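Local coordinates for protein COG3291: FOG: PKD repeat (Clostridium thermocellum, PDB 1WMX) that binds carbohydrate, probably cellulose chains, as the family 30 carbohydrate-binding module of a large multidomain protein that is probably a cellulase, at residues S17-S23 with D35-V39. Residues are numbered along the deposited sequence; the frame is centred on the assembly and turned at random.
Sequences SPVVGWS and DTLPV
Two direct hydrogen bonds join 17-23 and 35-39, S23 with D35 and T36 with V19. S23 N donates to D35 O at 2.9 Å. The bond is fairly straight, 153° at the hydrogen, but the donor stands well above the carbonyl plane. The same oxygen also receives a weaker CA-H...O contact from W22 CA. T36 OG1 donates to V19 O at 2.8 Å and approaches nearly end-on to the carbonyl. The hydroxyl can do this because OG1 lies anti to the T36 backbone N (chi1 -172°).

Two waters bridge the segments. Water 1 accepts from V19 N and donates to L37 O. Water 3 donates to S23 O and to D35 OD1, and sits over one face of the W22 ring, toward its rim. Water 2 donates to T36 OG1, but its very short approach to S23 OG is doubtful. The firm partner of S23 OG is S66 OG on strand 64-69.

Apolar contacts fill in around the polar ones. V39 CG2 presses on P18, 3.5 Å from P18 N and 3.7 Å from P18 CG, with the two side chains at about a right angle. D35 CB comes obliquely to the pyrrole part of W22, 3.9 Å from W22 CD1. The D35 carboxylate is 22° from the ring plane. The W22 ring also stacks with Y113 of the second subunit. Separately, L37 CD1 packs against S23 CB at 3.7 Å, and L37 reaches L51 and S66.

Strand 21-25 is an edge strand of a five-stranded antiparallel sheet, paired with 64-69. Residues 35-38 form a loop that leads into strand 39-40, part of the other sheet. The contact thus links the two sheets at the edge of a beta-sandwich, the fold expected of this carbohydrate-binding module.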
# COMPACT_ATOMS: atom_id res chain seq x y z
N SER B 17 -25.99 5.49 3.24
CA SER B 17 -25.48 5.99 4.50
C SER B 17 -23.96 5.94 4.68
O SER B 17 -23.27 5.21 3.95
CB SER B 17 -26.17 5.24 5.64
OG SER B 17 -26.11 3.85 5.42
N PRO B 18 -23.43 6.70 5.66
CA PRO B 18 -22.00 6.76 5.95
C PRO B 18 -21.38 5.38 6.01
O PRO B 18 -21.93 4.48 6.64
CB PRO B 18 -21.95 7.50 7.28
CG PRO B 18 -23.06 8.49 7.11
CD PRO B 18 -24.17 7.59 6.58
N VAL B 19 -20.25 5.22 5.34
CA VAL B 19 -19.59 3.92 5.30
C VAL B 19 -18.42 3.86 6.27
O VAL B 19 -17.61 4.78 6.33
CB VAL B 19 -19.08 3.59 3.88
CG1 VAL B 19 -18.49 2.18 3.86
CG2 VAL B 19 -20.24 3.71 2.89
N VAL B 20 -18.35 2.78 7.04
CA VAL B 20 -17.27 2.57 8.00
C VAL B 20 -15.95 2.37 7.25
O VAL B 20 -15.87 1.59 6.31
CB VAL B 20 -17.57 1.33 8.90
CG1 VAL B 20 -16.31 0.89 9.65
CG2 VAL B 20 -18.67 1.69 9.90
N GLY B 21 -14.91 3.08 7.68
CA GLY B 21 -13.60 2.98 7.05
C GLY B 21 -12.72 4.13 7.48
O GLY B 21 -12.92 4.69 8.56
N TRP B 22 -11.76 4.51 6.64
CA TRP B 22 -10.87 5.61 6.97
C TRP B 22 -10.43 6.31 5.69
O TRP B 22 -9.97 5.66 4.76
CB TRP B 22 -9.62 5.12 7.72
CG TRP B 22 -8.79 6.22 8.34
CD1 TRP B 22 -8.87 6.69 9.63
CD2 TRP B 22 -7.78 7.01 7.69
NE1 TRP B 22 -7.97 7.73 9.81
CE2 TRP B 22 -7.29 7.94 8.64
CE3 TRP B 22 -7.24 7.02 6.39
CZ2 TRP B 22 -6.29 8.87 8.33
CZ3 TRP B 22 -6.24 7.95 6.08
CH2 TRP B 22 -5.77 8.86 7.05
N SER B 23 -10.58 7.62 5.66
CA SER B 23 -10.18 8.45 4.53
C SER B 23 -9.32 9.56 5.12
O SER B 23 -9.61 10.05 6.22
CB SER B 23 -11.40 9.06 3.84
OG SER B 23 -12.17 8.07 3.19
N ASP B 35 -13.54 10.92 9.92
CA ASP B 35 -12.48 10.22 9.20
C ASP B 35 -12.97 9.29 8.09
O ASP B 35 -12.36 8.26 7.81
CB ASP B 35 -11.56 9.46 10.16
CG ASP B 35 -10.80 10.40 11.07
OD1 ASP B 35 -10.15 11.35 10.56
OD2 ASP B 35 -10.84 10.18 12.30
N THR B 36 -14.09 9.66 7.48
CA THR B 36 -14.61 8.88 6.37
C THR B 36 -15.27 9.83 5.36
O THR B 36 -15.38 11.03 5.60
CB THR B 36 -15.61 7.76 6.85
OG1 THR B 36 -15.94 6.93 5.73
CG2 THR B 36 -16.89 8.36 7.42
N LEU B 37 -15.70 9.29 4.22
CA LEU B 37 -16.32 10.11 3.20
C LEU B 37 -17.68 10.68 3.61
O LEU B 37 -18.51 10.00 4.21
CB LEU B 37 -16.45 9.31 1.91
CG LEU B 37 -15.39 9.53 0.81
CD1 LEU B 37 -14.02 9.82 1.40
CD2 LEU B 37 -15.35 8.30 -0.07
N PRO B 38 -17.92 11.96 3.29
CA PRO B 38 -19.21 12.55 3.64
C PRO B 38 -20.31 12.08 2.68
O PRO B 38 -20.04 11.76 1.53
CB PRO B 38 -18.94 14.05 3.52
CG PRO B 38 -17.95 14.11 2.37
CD PRO B 38 -17.02 12.94 2.64
N VAL B 39 -21.54 12.00 3.18
CA VAL B 39 -22.67 11.58 2.36
C VAL B 39 -23.43 12.83 1.92
O VAL B 39 -23.92 13.60 2.75
CB VAL B 39 -23.62 10.63 3.14
CG1 VAL B 39 -24.82 10.24 2.27
CG2 VAL B 39 -22.86 9.37 3.55
O HOH W 1 -18.69 7.17 4.28
O HOH W 2 -13.36 6.26 4.33
O HOH W 3 -8.85 11.65 8.17